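Side-chain contacts in acetyl-CoA hydrolase/transferase family protein (PDB 2NVV), which probably transfers coenzyme A between acetyl-CoA and another carboxylic acid, or hydrolyses acetyl-CoA, as a zinc-binding member of the acetyl-CoA hydrolase/transferase family: residues S241-G246 and K250-L255; I291-M294 and R298-F301. All blocks are in the same frame, centred on the assembly; numbering follows the deposited sequence.

Contacts 1 and 2 follow each other along the chain, the first closing before the second opens, and both lie on the same side of the chain's centre. Their own centres are 18 Å apart and their nearest atoms about 6 Å apart, so they do not touch. Strand 279-282 connects them: Phe279 meets Phe252 of contact 1 as well as Arg298 and Ile299 of contact 2. Each marks a helix end where the chain turns back toward a strand, 255-257 in one case and 299-304 in the other. Neither lies at the zinc site, at the predicted CoA-binding residues or at the predicted catalytic Glu284.

Contact 1: residues S241-G246 and K250-L255; sequences SEMKAG and KDFLPL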
ATOM      1  N   SER A 241      14.942 -16.545 -14.763  1.00  6.39           N
ATOM      2  CA  SER A 241      16.019 -16.788 -13.831  1.00  6.39           C
ATOM      3  C   SER A 241      15.509 -17.024 -12.425  1.00  6.39           C
ATOM      4  O   SER A 241      16.084 -17.812 -11.661  1.00  6.39           O
ATOM      5  CB  SER A 241      16.967 -15.602 -13.862  1.00  6.39           C
ATOM      6  OG  SER A 241      17.899 -15.694 -12.813  1.00  6.73           O
ATOM      7  N   GLU A 242      14.422 -16.337 -12.082  1.00  7.10           N
ATOM      8  CA  GLU A 242      13.804 -16.457 -10.768  1.00  6.39           C
ATOM      9  C   GLU A 242      13.097 -17.781 -10.621  1.00  6.44           C
ATOM     10  O   GLU A 242      13.114 -18.378  -9.543  1.00  6.74           O
ATOM     11  CB  GLU A 242      12.808 -15.317 -10.548  1.00  6.83           C
ATOM     12  CG  GLU A 242      13.466 -13.979 -10.268  1.00  6.84           C
ATOM     13  CD  GLU A 242      14.394 -14.045  -9.073  1.00  7.25           C
ATOM     14  OE1 GLU A 242      13.893 -14.179  -7.932  1.00  9.45           O
ATOM     15  OE2 GLU A 242      15.624 -13.979  -9.279  1.00  6.98           O
HETATM   16  N   MSE A 243      12.470 -18.244 -11.700  1.00  7.49           N
HETATM   17  CA  MSE A 243      11.765 -19.520 -11.663  1.00  7.98           C
HETATM   18  C   MSE A 243      12.726 -20.662 -11.406  1.00  8.27           C
HETATM   19  O   MSE A 243      12.439 -21.557 -10.607  1.00  9.46           O
HETATM   20  CB  MSE A 243      11.030 -19.782 -12.972  1.00  9.04           C
HETATM   21  CG  MSE A 243       9.859 -18.866 -13.229  1.00 13.16           C
HETATM   22 SE   MSE A 243       8.814 -19.512 -14.706  1.00 21.36          SE
HETATM   23  CE  MSE A 243       9.780 -18.780 -16.182  1.00 18.28           C
ATOM     24  N   LYS A 244      13.871 -20.638 -12.079  1.00  8.39           N
ATOM     25  CA  LYS A 244      14.856 -21.696 -11.901  1.00  8.71           C
ATOM     26  C   LYS A 244      15.574 -21.589 -10.569  1.00  7.92           C
ATOM     27  O   LYS A 244      16.167 -22.547 -10.110  1.00  9.05           O
ATOM     28  CB  LYS A 244      15.864 -21.690 -13.047  1.00  9.98           C
ATOM     29  CG  LYS A 244      16.843 -20.540 -13.045  1.00 12.98           C
ATOM     30  CD  LYS A 244      17.719 -20.577 -14.306  1.00 15.23           C
ATOM     31  CE  LYS A 244      18.288 -21.984 -14.562  1.00 16.39           C
ATOM     32  NZ  LYS A 244      19.025 -22.555 -13.374  1.00 16.29           N
ATOM     33  N   ALA A 245      15.512 -20.417  -9.951  1.00  7.43           N
ATOM     34  CA  ALA A 245      16.132 -20.194  -8.649  1.00  6.86           C
ATOM     35  C   ALA A 245      15.152 -20.679  -7.575  1.00  7.65           C
ATOM     36  O   ALA A 245      15.511 -20.826  -6.398  1.00  7.90           O
ATOM     37  CB  ALA A 245      16.434 -18.699  -8.458  1.00  6.39           C
ATOM     38  N   GLY A 246      13.909 -20.922  -7.994  1.00  7.09           N
ATOM     39  CA  GLY A 246      12.884 -21.379  -7.072  1.00  6.89           C
ATOM     40  C   GLY A 246      12.097 -20.269  -6.393  1.00  6.39           C
ATOM     41  O   GLY A 246      11.353 -20.526  -5.437  1.00  6.39           O
ATOM     42  N   LYS A 250       7.388 -22.808 -11.133  1.00  7.75           N
ATOM     43  CA  LYS A 250       7.735 -23.239 -12.481  1.00  7.81           C
ATOM     44  C   LYS A 250       6.711 -22.964 -13.575  1.00  8.22           C
ATOM     45  O   LYS A 250       7.087 -22.723 -14.719  1.00  8.15           O
ATOM     46  CB  LYS A 250       8.079 -24.734 -12.477  1.00  9.42           C
ATOM     47  CG  LYS A 250       9.573 -25.027 -12.487  1.00 10.71           C
ATOM     48  CD  LYS A 250      10.309 -24.413 -11.287  1.00 12.30           C
ATOM     49  CE  LYS A 250      11.761 -24.856 -11.290  1.00 13.96           C
ATOM     50  NZ  LYS A 250      12.455 -24.550 -10.008  1.00 15.94           N
ATOM     51  N   ASP A 251       5.426 -23.018 -13.244  1.00  9.10           N
ATOM     52  CA  ASP A 251       4.387 -22.752 -14.231  1.00  9.55           C
ATOM     53  C   ASP A 251       4.112 -21.254 -14.388  1.00  7.97           C
ATOM     54  O   ASP A 251       3.162 -20.867 -15.064  1.00  7.79           O
ATOM     55  CB  ASP A 251       3.083 -23.447 -13.841  1.00 12.32           C
ATOM     56  CG  ASP A 251       3.206 -24.951 -13.821  1.00 14.60           C
ATOM     57  OD1 ASP A 251       3.700 -25.519 -14.815  1.00 15.73           O
ATOM     58  OD2 ASP A 251       2.793 -25.564 -12.814  1.00 16.14           O
ATOM     59  N   PHE A 252       4.938 -20.425 -13.756  1.00  7.45           N
ATOM     60  CA  PHE A 252       4.797 -18.969 -13.821  1.00  6.39           C
ATOM     61  C   PHE A 252       3.569 -18.484 -13.035  1.00  7.40           C
ATOM     62  O   PHE A 252       2.905 -19.265 -12.341  1.00  6.75           O
ATOM     63  CB  PHE A 252       4.698 -18.515 -15.278  1.00  7.38           C
ATOM     64  CG  PHE A 252       5.282 -17.150 -15.537  1.00  6.39           C
ATOM     65  CD1 PHE A 252       4.840 -16.385 -16.603  1.00  6.85           C
ATOM     66  CD2 PHE A 252       6.299 -16.645 -14.739  1.00  6.56           C
ATOM     67  CE1 PHE A 252       5.400 -15.145 -16.867  1.00  7.17           C
ATOM     68  CE2 PHE A 252       6.866 -15.399 -15.003  1.00  6.39           C
ATOM     69  CZ  PHE A 252       6.415 -14.655 -16.064  1.00  6.39           C
ATOM     70  N   LEU A 253       3.262 -17.194 -13.165  1.00  6.49           N
ATOM     71  CA  LEU A 253       2.146 -16.567 -12.452  1.00  6.39           C
ATOM     72  C   LEU A 253       1.472 -15.518 -13.338  1.00  6.39           C
ATOM     73  O   LEU A 253       1.965 -15.214 -14.422  1.00  6.39           O
ATOM     74  CB  LEU A 253       2.678 -15.900 -11.185  1.00  7.21           C
ATOM     75  CG  LEU A 253       2.524 -16.552  -9.806  1.00  6.65           C
ATOM     76  CD1 LEU A 253       2.431 -18.037  -9.915  1.00  6.39           C
ATOM     77  CD2 LEU A 253       3.701 -16.152  -8.939  1.00  6.39           C
ATOM     78  N   PRO A 254       0.321 -14.966 -12.901  1.00  6.69           N
ATOM     79  CA  PRO A 254      -0.372 -13.951 -13.702  1.00  6.39           C
ATOM     80  C   PRO A 254       0.490 -12.707 -13.780  1.00  6.39           C
ATOM     81  O   PRO A 254       1.232 -12.413 -12.836  1.00  6.39           O
ATOM     82  CB  PRO A 254      -1.650 -13.693 -12.911  1.00  6.39           C
ATOM     83  CG  PRO A 254      -1.888 -14.973 -12.215  1.00  6.39           C
ATOM     84  CD  PRO A 254      -0.506 -15.359 -11.748  1.00  6.39           C
ATOM     85  N   LEU A 255       0.398 -11.982 -14.895  1.00  6.39           N
ATOM     86  CA  LEU A 255       1.179 -10.759 -15.056  1.00  6.67           C
ATOM     87  C   LEU A 255       0.346  -9.500 -15.180  1.00  6.60           C
ATOM     88  O   LEU A 255      -0.823  -9.544 -15.535  1.00  7.07           O
ATOM     89  CB  LEU A 255       2.086 -10.833 -16.281  1.00  6.39           C
ATOM     90  CG  LEU A 255       3.223 -11.850 -16.351  1.00  6.50           C
ATOM     91  CD1 LEU A 255       3.915 -11.670 -17.684  1.00  8.26           C
ATOM     92  CD2 LEU A 255       4.217 -11.655 -15.223  1.00  6.39           C
TER
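A selenium-aromatic contact and one lysine-to-carbonyl hydrogen bond join the C-terminal turn of helix 226-245 to the loop that leads into strand 255-257, a partly buried place with the lysine on its exposed side. Met243 is present as selenomethionine, and its SE atom lies 3.8 Å from CD2 of Phe252. Measured to the ring centroid, SE is 4.8 Å away and 52° off the ring normal, an oblique Met-aromatic contact. The Met243 chain is extended at chi2 (-169°), which carries SE away from the helix to the ring, and it bends at chi3. SE also lies 3.6 Å from the backbone O of Lys250, so the selenium meets the loop at both a ring and a carbonyl.

The helix ends in a Schellman motif: Gly246 leaves helical geometry with a positive phi of 90°, and its N bonds to Met243 O at 3.1 Å. Lys250 NZ donates to that same Met243 O, also at 3.1 Å, and the two donors arrive from opposite faces of the carbonyl plane. NZ is tilted only moderately from this plane. Although CB of Lys250 points away from the helix, a bend at chi2 followed by an extended outer chain returns the ammonium group to it, with CE 3.4 Å from Met243 O. The lysine thus adds a positive charge at a helix C-terminus, where it would probably offset the partial negative charge of the carbonyls. Pro277 touches both Met243 and Phe252, and Phe252 also packs on Phe279 and Ile348.

Contact 2: residues I291-M294 and R298-F301; sequences IALM and RIKF
With chi1 at -70°, Leu293 holds CG beside its own backbone N, and the rest of its chain is extended, so that its branch crosses the first methylenes of Arg298 at an angle. Arg298 in turn sets CG anti to its N (chi1 174°), putting those methylenes against the leucine. The closest side-chain approach between the two is CD2 of Leu293 to CG of Arg298 at 3.4 Å, and Leu293 CB also faces Arg298 CB. Bends at chi2 and chi3 then lead the guanidinium group away from the helix, so the contact is made by the aliphatic part of Arg298, with NH1 making a weak hydrogen bond to Ile276 O.

Ile299 adds the second apolar surface. Its CG1 lies 3.7 Å from CB of Leu293, and its CD1 comes to 4.0 Å from Leu293 CD1, the two side chains again lying aslant.

Polar contact across the turn centres on the carbonyl of Leu293. Ile299 N reaches Leu293 O at 3.1 Å, well above the carbonyl plane and away from a lone pair. Arg298 N is nearer the same oxygen, at 2.7 Å, but its angle at hydrogen of 126° makes that bond weak. Farther along, Met294 CA makes a fairly straight CA-H...O contact of 3.5 Å with Ile299 O.

This is the return leg of a beta-alpha-beta crossover: helix 288-295 lies in the connection from strand 279-282 to strand 299-304, that strand's parallel neighbour in the sheet. Phe279 on the former strand meets Arg298 and Ile299, while the selenomethionine Met294 packs on Phe324 of helix 321-324 and Ile328 of strand 328-330.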
ATOM      1  N   ILE A 291      -2.631  -8.814 -27.409  1.00  6.39           N
ATOM      2  CA  ILE A 291      -3.416  -9.480 -28.444  1.00  6.73           C
ATOM      3  C   ILE A 291      -2.494 -10.253 -29.396  1.00  6.39           C
ATOM      4  O   ILE A 291      -2.777 -11.397 -29.760  1.00  6.39           O
ATOM      5  CB  ILE A 291      -4.226  -8.448 -29.239  1.00  6.39           C
ATOM      6  CG1 ILE A 291      -5.092  -7.638 -28.274  1.00  6.39           C
ATOM      7  CG2 ILE A 291      -5.064  -9.138 -30.290  1.00  6.39           C
ATOM      8  CD1 ILE A 291      -6.103  -8.472 -27.519  1.00  6.39           C
ATOM      9  N   ALA A 292      -1.391  -9.619 -29.787  1.00  6.39           N
ATOM     10  CA  ALA A 292      -0.432 -10.227 -30.698  1.00  6.39           C
ATOM     11  C   ALA A 292       0.096 -11.550 -30.152  1.00  7.00           C
ATOM     12  O   ALA A 292       0.167 -12.538 -30.882  1.00  8.39           O
ATOM     13  CB  ALA A 292       0.731  -9.257 -30.953  1.00  6.39           C
ATOM     14  N   LEU A 293       0.472 -11.559 -28.872  1.00  6.39           N
ATOM     15  CA  LEU A 293       0.980 -12.755 -28.213  1.00  6.39           C
ATOM     16  C   LEU A 293      -0.115 -13.793 -28.046  1.00  7.57           C
ATOM     17  O   LEU A 293       0.147 -15.000 -28.014  1.00  6.90           O
ATOM     18  CB  LEU A 293       1.555 -12.397 -26.843  1.00  6.39           C
ATOM     19  CG  LEU A 293       2.849 -11.589 -26.920  1.00  6.39           C
ATOM     20  CD1 LEU A 293       3.317 -11.207 -25.522  1.00  6.71           C
ATOM     21  CD2 LEU A 293       3.912 -12.417 -27.652  1.00  6.39           C
HETATM   22  N   MSE A 294      -1.347 -13.309 -27.939  1.00  8.15           N
HETATM   23  CA  MSE A 294      -2.514 -14.163 -27.783  1.00 10.09           C
HETATM   24  C   MSE A 294      -2.746 -14.974 -29.062  1.00  9.01           C
HETATM   25  O   MSE A 294      -3.026 -16.175 -29.009  1.00  8.80           O
HETATM   26  CB  MSE A 294      -3.729 -13.291 -27.477  1.00 12.00           C
HETATM   27  CG  MSE A 294      -4.863 -14.020 -26.822  1.00 16.91           C
HETATM   28 SE   MSE A 294      -6.172 -12.772 -26.170  1.00 24.48          SE
HETATM   29  CE  MSE A 294      -7.723 -13.521 -27.055  1.00 23.03           C
ATOM     30  N   ARG A 298       0.887 -17.454 -27.223  1.00  7.12           N
ATOM     31  CA  ARG A 298       1.864 -17.043 -26.230  1.00  7.42           C
ATOM     32  C   ARG A 298       1.169 -16.621 -24.931  1.00  7.05           C
ATOM     33  O   ARG A 298       1.659 -16.890 -23.836  1.00  6.39           O
ATOM     34  CB  ARG A 298       2.691 -15.899 -26.806  1.00  9.29           C
ATOM     35  CG  ARG A 298       3.652 -15.259 -25.842  1.00 11.44           C
ATOM     36  CD  ARG A 298       4.457 -16.291 -25.056  1.00 14.01           C
ATOM     37  NE  ARG A 298       5.231 -17.233 -25.879  1.00 11.76           N
ATOM     38  CZ  ARG A 298       6.102 -18.086 -25.363  1.00 10.02           C
ATOM     39  NH1 ARG A 298       6.302 -18.103 -24.053  1.00  6.39           N
ATOM     40  NH2 ARG A 298       6.768 -18.923 -26.150  1.00 14.37           N
ATOM     41  N   ILE A 299       0.044 -15.930 -25.062  1.00  6.39           N
ATOM     42  CA  ILE A 299      -0.747 -15.517 -23.913  1.00  6.50           C
ATOM     43  C   ILE A 299      -2.040 -16.340 -24.025  1.00  7.17           C
ATOM     44  O   ILE A 299      -2.722 -16.319 -25.050  1.00  6.39           O
ATOM     45  CB  ILE A 299      -1.073 -13.996 -23.933  1.00  7.39           C
ATOM     46  CG1 ILE A 299       0.158 -13.197 -23.508  1.00  6.39           C
ATOM     47  CG2 ILE A 299      -2.237 -13.687 -22.987  1.00  7.06           C
ATOM     48  CD1 ILE A 299      -0.068 -11.710 -23.420  1.00  6.39           C
ATOM     49  N   LYS A 300      -2.354 -17.076 -22.964  1.00  7.46           N
ATOM     50  CA  LYS A 300      -3.524 -17.932 -22.935  1.00  6.39           C
ATOM     51  C   LYS A 300      -4.846 -17.239 -22.644  1.00  6.39           C
ATOM     52  O   LYS A 300      -5.889 -17.650 -23.136  1.00  6.49           O
ATOM     53  CB  LYS A 300      -3.298 -19.028 -21.903  1.00  6.57           C
ATOM     54  CG  LYS A 300      -2.234 -20.000 -22.301  1.00  7.66           C
ATOM     55  CD  LYS A 300      -1.501 -20.551 -21.106  1.00  8.88           C
ATOM     56  CE  LYS A 300      -2.405 -21.289 -20.158  1.00 10.04           C
ATOM     57  NZ  LYS A 300      -1.613 -21.821 -19.010  1.00 10.45           N
ATOM     58  N   PHE A 301      -4.795 -16.173 -21.857  1.00  6.87           N
ATOM     59  CA  PHE A 301      -5.997 -15.462 -21.451  1.00  6.39           C
ATOM     60  C   PHE A 301      -5.616 -14.075 -20.949  1.00  6.39           C
ATOM     61  O   PHE A 301      -4.476 -13.837 -20.544  1.00  6.39           O
ATOM     62  CB  PHE A 301      -6.670 -16.256 -20.324  1.00  6.39           C
ATOM     63  CG  PHE A 301      -7.901 -15.615 -19.776  1.00  6.39           C
ATOM     64  CD1 PHE A 301      -9.128 -15.776 -20.408  1.00  6.39           C
ATOM     65  CD2 PHE A 301      -7.832 -14.816 -18.639  1.00  6.39           C
ATOM     66  CE1 PHE A 301     -10.269 -15.142 -19.915  1.00  6.39           C
ATOM     67  CE2 PHE A 301      -8.967 -14.182 -18.144  1.00  6.39           C
ATOM     68  CZ  PHE A 301     -10.182 -14.343 -18.781  1.00  6.39           C
TER